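Local coordinates for protein acetone carboxylase alpha subunit (Xanthobacter autotrophicus Py2, PDB 5M45) that forms the alpha subunit of a six-chain carboxylase assembly and belongs to the hydantoinase B/oxoprolinase family, with a manganese ion bound in this chain, at residues F92-T104 and E258-H270. Residues are numbered along the deposited sequence; the frame is centred on the assembly and turned at random.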
loop_
_atom_site.group_PDB
_atom_site.type_symbol
_atom_site.label_atom_id
_atom_site.label_comp_id
_atom_site.label_asym_id
_atom_site.label_seq_id
_atom_site.Cartn_x
_atom_site.Cartn_y
_atom_site.Cartn_z
ATOM N N PHE A 92 -26.025 1.783 3.749
ATOM C CA PHE A 92 -26.236 2.743 2.655
ATOM C C PHE A 92 -26.908 4.020 3.166
ATOM O O PHE A 92 -27.865 3.954 3.970
ATOM C CB PHE A 92 -27.090 2.139 1.537
ATOM C CG PHE A 92 -26.401 1.010 0.804
ATOM C CD1 PHE A 92 -25.463 1.278 -0.196
ATOM C CD2 PHE A 92 -26.647 -0.313 1.139
ATOM C CE1 PHE A 92 -24.807 0.246 -0.851
ATOM C CE2 PHE A 92 -26.005 -1.351 0.470
ATOM C CZ PHE A 92 -25.082 -1.076 -0.515
ATOM N N THR A 93 -26.396 5.156 2.721
ATOM C CA THR A 93 -26.767 6.442 3.249
ATOM C C THR A 93 -26.983 7.479 2.100
ATOM O O THR A 93 -26.203 7.527 1.111
ATOM C CB THR A 93 -25.716 6.923 4.268
ATOM O OG1 THR A 93 -25.519 5.919 5.291
ATOM C CG2 THR A 93 -26.168 8.241 4.921
ATOM N N LEU A 94 -28.039 8.299 2.244
ATOM C CA LEU A 94 -28.388 9.346 1.259
ATOM C C LEU A 94 -27.962 10.726 1.804
ATOM O O LEU A 94 -28.287 11.046 2.956
ATOM C CB LEU A 94 -29.886 9.305 0.947
ATOM C CG LEU A 94 -30.469 10.391 0.024
ATOM C CD1 LEU A 94 -29.823 10.388 -1.362
ATOM C CD2 LEU A 94 -31.976 10.189 -0.074
ATOM N N TYR A 95 -27.209 11.500 1.012
ATOM C CA TYR A 95 -26.683 12.819 1.410
ATOM C C TYR A 95 -27.226 13.961 0.535
ATOM O O TYR A 95 -27.527 13.764 -0.651
ATOM C CB TYR A 95 -25.127 12.842 1.333
ATOM C CG TYR A 95 -24.469 11.827 2.239
ATOM C CD1 TYR A 95 -24.257 10.519 1.806
ATOM C CD2 TYR A 95 -24.050 12.170 3.529
ATOM C CE1 TYR A 95 -23.654 9.569 2.641
ATOM C CE2 TYR A 95 -23.466 11.218 4.360
ATOM C CZ TYR A 95 -23.261 9.913 3.889
ATOM O OH TYR A 95 -22.719 8.930 4.712
ATOM N N ASN A 96 -27.349 15.156 1.123
ATOM C CA ASN A 96 -27.573 16.388 0.358
ATOM C C ASN A 96 -26.240 16.865 -0.299
ATOM O O ASN A 96 -25.201 16.271 -0.080
ATOM C CB ASN A 96 -28.291 17.459 1.220
ATOM C CG ASN A 96 -27.426 18.062 2.315
ATOM O OD1 ASN A 96 -26.193 18.119 2.233
ATOM N ND2 ASN A 96 -28.103 18.566 3.365
ATOM N N ALA A 97 -26.298 17.900 -1.138
ATOM C CA ALA A 97 -25.138 18.370 -1.901
ATOM C C ALA A 97 -23.952 18.770 -1.038
ATOM O O ALA A 97 -22.794 18.625 -1.465
ATOM C CB ALA A 97 -25.525 19.502 -2.823
ATOM N N ALA A 98 -24.218 19.241 0.182
ATOM C CA ALA A 98 -23.162 19.643 1.128
ATOM C C ALA A 98 -22.526 18.484 1.899
ATOM O O ALA A 98 -21.681 18.724 2.774
ATOM C CB ALA A 98 -23.703 20.685 2.111
ATOM N N GLY A 99 -22.927 17.244 1.613
ATOM C CA GLY A 99 -22.420 16.066 2.330
ATOM C C GLY A 99 -23.034 15.750 3.697
ATOM O O GLY A 99 -22.490 14.942 4.441
ATOM N N ASP A 100 -24.152 16.391 4.043
ATOM C CA ASP A 100 -24.893 16.053 5.249
ATOM C C ASP A 100 -25.952 14.965 4.980
ATOM O O ASP A 100 -26.694 15.055 4.016
ATOM C CB ASP A 100 -25.554 17.303 5.811
ATOM C CG ASP A 100 -24.524 18.338 6.278
ATOM O OD1 ASP A 100 -23.726 17.958 7.189
ATOM O OD2 ASP A 100 -24.536 19.487 5.796
ATOM N N SER A 101 -26.020 13.951 5.842
ATOM C CA SER A 101 -26.943 12.821 5.641
ATOM C C SER A 101 -28.371 13.230 5.951
ATOM O O SER A 101 -28.602 13.999 6.904
ATOM C CB SER A 101 -26.552 11.610 6.502
ATOM O OG SER A 101 -26.674 11.905 7.886
ATOM N N LEU A 102 -29.304 12.757 5.124
ATOM C CA LEU A 102 -30.749 12.928 5.314
ATOM C C LEU A 102 -31.418 11.686 5.932
ATOM O O LEU A 102 -32.303 11.812 6.750
ATOM C CB LEU A 102 -31.471 13.044 3.960
ATOM C CG LEU A 102 -31.495 13.983 2.819
ATOM C CD1 LEU A 102 -30.186 14.140 2.098
ATOM C CD2 LEU A 102 -32.562 13.446 1.850
ATOM N N LEU A 103 -31.081 10.504 5.409
ATOM C CA LEU A 103 -31.664 9.204 5.809
ATOM C C LEU A 103 -30.609 8.097 5.626
ATOM O O LEU A 103 -29.694 8.196 4.759
ATOM C CB LEU A 103 -32.870 8.862 4.917
ATOM C CG LEU A 103 -34.098 9.764 5.077
ATOM C CD1 LEU A 103 -35.142 9.567 4.021
ATOM C CD2 LEU A 103 -34.772 9.552 6.425
ATOM N N THR A 104 -30.790 6.994 6.351
ATOM C CA THR A 104 -29.859 5.861 6.272
ATOM C C THR A 104 -30.554 4.530 6.526
ATOM O O THR A 104 -31.541 4.473 7.236
ATOM C CB THR A 104 -28.671 6.077 7.272
ATOM O OG1 THR A 104 -27.680 5.073 7.127
ATOM C CG2 THR A 104 -29.151 6.107 8.693
ATOM N N GLU A 258 -38.533 20.776 -6.568
ATOM C CA GLU A 258 -38.639 21.820 -5.513
ATOM C C GLU A 258 -38.939 21.209 -4.137
ATOM O O GLU A 258 -38.339 21.610 -3.139
ATOM C CB GLU A 258 -39.728 22.869 -5.799
ATOM C CG GLU A 258 -39.564 23.622 -7.108
ATOM C CD GLU A 258 -38.528 24.678 -7.009
ATOM O OE1 GLU A 258 -38.960 25.820 -6.655
ATOM O OE2 GLU A 258 -37.333 24.409 -7.320
ATOM N N ALA A 259 -39.873 20.259 -4.099
ATOM C CA ALA A 259 -40.196 19.574 -2.863
ATOM C C ALA A 259 -39.008 18.734 -2.341
ATOM O O ALA A 259 -38.717 18.766 -1.136
ATOM C CB ALA A 259 -41.427 18.695 -3.042
ATOM N N TYR A 260 -38.345 17.980 -3.226
ATOM C CA TYR A 260 -37.185 17.182 -2.813
ATOM C C TYR A 260 -36.066 18.081 -2.281
ATOM O O TYR A 260 -35.444 17.751 -1.271
ATOM C CB TYR A 260 -36.642 16.311 -3.971
ATOM C CG TYR A 260 -35.443 15.494 -3.563
ATOM C CD1 TYR A 260 -35.607 14.230 -2.998
ATOM C CD2 TYR A 260 -34.146 15.988 -3.696
ATOM C CE1 TYR A 260 -34.522 13.485 -2.582
ATOM C CE2 TYR A 260 -33.054 15.236 -3.296
ATOM C CZ TYR A 260 -33.237 13.993 -2.718
ATOM O OH TYR A 260 -32.172 13.223 -2.280
ATOM N N TRP A 261 -35.810 19.181 -2.980
ATOM C CA TRP A 261 -34.761 20.162 -2.603
ATOM C C TRP A 261 -35.018 20.764 -1.209
ATOM O O TRP A 261 -34.075 20.914 -0.402
ATOM C CB TRP A 261 -34.619 21.221 -3.706
ATOM C CG TRP A 261 -33.409 22.148 -3.629
ATOM C CD1 TRP A 261 -33.414 23.494 -3.393
ATOM C CD2 TRP A 261 -32.030 21.789 -3.815
ATOM N NE1 TRP A 261 -32.124 23.980 -3.404
ATOM C CE2 TRP A 261 -31.260 22.961 -3.668
ATOM C CE3 TRP A 261 -31.373 20.595 -4.093
ATOM C CZ2 TRP A 261 -29.873 22.971 -3.781
ATOM C CZ3 TRP A 261 -29.980 20.602 -4.217
ATOM C CH2 TRP A 261 -29.254 21.789 -4.074
ATOM N N LYS A 262 -36.271 21.057 -0.890
ATOM C CA LYS A 262 -36.615 21.456 0.494
ATOM C C LYS A 262 -36.361 20.357 1.537
ATOM O O LYS A 262 -35.745 20.636 2.570
ATOM C CB LYS A 262 -38.043 21.988 0.597
ATOM C CG LYS A 262 -38.131 23.318 -0.151
ATOM C CD LYS A 262 -39.321 24.155 0.228
ATOM C CE LYS A 262 -40.575 23.711 -0.474
ATOM N NZ LYS A 262 -41.280 24.789 -1.227
ATOM N N PHE A 263 -36.816 19.133 1.251
ATOM C CA PHE A 263 -36.646 18.002 2.167
ATOM C C PHE A 263 -35.174 17.730 2.483
ATOM O O PHE A 263 -34.818 17.404 3.637
ATOM C CB PHE A 263 -37.269 16.740 1.562
ATOM C CG PHE A 263 -37.286 15.562 2.485
ATOM C CD1 PHE A 263 -38.275 15.421 3.461
ATOM C CD2 PHE A 263 -36.323 14.555 2.374
ATOM C CE1 PHE A 263 -38.305 14.297 4.311
ATOM C CE2 PHE A 263 -36.360 13.439 3.205
ATOM C CZ PHE A 263 -37.344 13.305 4.170
ATOM N N ALA A 264 -34.319 17.863 1.460
ATOM C CA ALA A 264 -32.916 17.529 1.584
ATOM C C ALA A 264 -32.148 18.369 2.643
ATOM O O ALA A 264 -31.102 17.897 3.108
ATOM C CB ALA A 264 -32.225 17.611 0.237
ATOM N N TYR A 265 -32.661 19.549 3.016
ATOM C CA TYR A 265 -32.109 20.357 4.114
ATOM C C TYR A 265 -32.999 20.382 5.365
ATOM O O TYR A 265 -32.484 20.313 6.497
ATOM C CB TYR A 265 -31.715 21.773 3.610
ATOM C CG TYR A 265 -30.767 21.670 2.447
ATOM C CD1 TYR A 265 -31.247 21.493 1.162
ATOM C CD2 TYR A 265 -29.397 21.670 2.630
ATOM C CE1 TYR A 265 -30.394 21.347 0.069
ATOM C CE2 TYR A 265 -28.525 21.522 1.547
ATOM C CZ TYR A 265 -29.043 21.375 0.273
ATOM O OH TYR A 265 -28.206 21.213 -0.808
ATOM N N GLU A 266 -34.322 20.417 5.186
ATOM C CA GLU A 266 -35.247 20.402 6.322
ATOM C C GLU A 266 -35.094 19.130 7.174
ATOM O O GLU A 266 -35.197 19.213 8.401
ATOM C CB GLU A 266 -36.708 20.562 5.893
ATOM C CG GLU A 266 -37.067 21.924 5.281
ATOM C CD GLU A 266 -38.562 22.104 5.012
ATOM O OE1 GLU A 266 -39.395 21.412 5.681
ATOM O OE2 GLU A 266 -38.911 22.956 4.111
ATOM N N ALA A 267 -34.844 17.973 6.535
ATOM C CA ALA A 267 -34.739 16.696 7.271
ATOM C C ALA A 267 -33.579 16.724 8.303
ATOM O O ALA A 267 -33.696 16.140 9.379
ATOM C CB ALA A 267 -34.604 15.500 6.314
ATOM N N VAL A 268 -32.505 17.458 7.997
ATOM C CA VAL A 268 -31.369 17.583 8.885
ATOM C C VAL A 268 -31.736 18.451 10.104
ATOM O O VAL A 268 -31.506 18.055 11.283
ATOM C CB VAL A 268 -30.127 18.167 8.135
ATOM C CG1 VAL A 268 -28.912 18.197 9.063
ATOM C CG2 VAL A 268 -29.786 17.386 6.874
ATOM N N GLU A 269 -32.318 19.618 9.858
ATOM C CA GLU A 269 -32.742 20.493 10.978
ATOM C C GLU A 269 -33.810 19.800 11.857
ATOM O O GLU A 269 -33.801 19.947 13.077
ATOM C CB GLU A 269 -33.238 21.860 10.470
ATOM C CG GLU A 269 -33.923 22.774 11.490
ATOM C CD GLU A 269 -33.071 23.169 12.696
ATOM O OE1 GLU A 269 -31.834 22.901 12.724
ATOM O OE2 GLU A 269 -33.665 23.786 13.645
ATOM N N HIS A 270 -34.710 19.047 11.226
ATOM C CA HIS A 270 -35.704 18.232 11.969
ATOM C C HIS A 270 -34.993 17.254 12.949
ATOM O O HIS A 270 -35.395 17.095 14.113
ATOM C CB HIS A 270 -36.575 17.501 10.945
ATOM C CG HIS A 270 -37.727 16.729 11.519
ATOM N ND1 HIS A 270 -38.558 15.973 10.722
ATOM C CD2 HIS A 270 -38.181 16.576 12.781
ATOM C CE1 HIS A 270 -39.486 15.408 11.465
ATOM N NE2 HIS A 270 -39.287 15.754 12.716
HETATM O O HOH W 1 -29.953 14.771 -1.865
HETATM O O HOH W 2 -29.109 18.627 -1.914
#
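Asn96 lays its side-chain amide over one face of the Tyr265 ring. The two planes are 20° apart, so they stack, and Asn96 ND2 is 3.4 Å from Tyr265 CD2. Asn96 ND2 also donates to the backbone O of Ala264 at 3.1 Å. That bond is nearly straight, at 164°, and the acceptor lies close to the amide plane. The first torsion of Asn96 sets CG between the backbone N and the carbonyl carbon, which puts the amide beside the backbone of the type I turn Asn96 to Gly99. OD1 accepts weakly from Ala98 N within the turn and from Asp100 N just after it. Both ends of the amide are therefore engaged, and its rotation is fixed.

The acceptor sits at a kink in helix 257-282, where the N atoms of Tyr265 and Val268 lack their bonds to the turn before, Val268 N bonding only weakly to Tyr265 O. Ala264 O thus receives a side-chain donor from the hairpin.

Leu102 and Leu103 make an apolar contact with Phe263. Leu102 CD2 packs against the ring edge, 4.0 Å from Phe263 CD2. Leu103 CD1 reaches the same edge. Two contacts are mixed: Leu94 meets the hydroxyl end of Tyr260, and Val268 CG2 rests 3.6 Å from Ser101 O.

Two waters join the segments. One donates to Tyr95 O and accepts from Tyr260 OH at 2.7 Å. The other links Ala97 N to Tyr265 OH, which also bonds to His27 of helix 24-38.

Helix segment 258-270 runs at 83° to strand 101-104, the outermost strand of the antiparallel sheet within this chain. Asp100, just after the turn, forms a salt bridge with Lys120 and bonds to Tyr41 and Tyr376, near the bound 3,6,9,12,15-pentaoxaheptadecan-1-ol. One directed amide bond, a stack and bridging waters imply that the turn is held in a definite orientation on the helix, rather than by apolar contact alone.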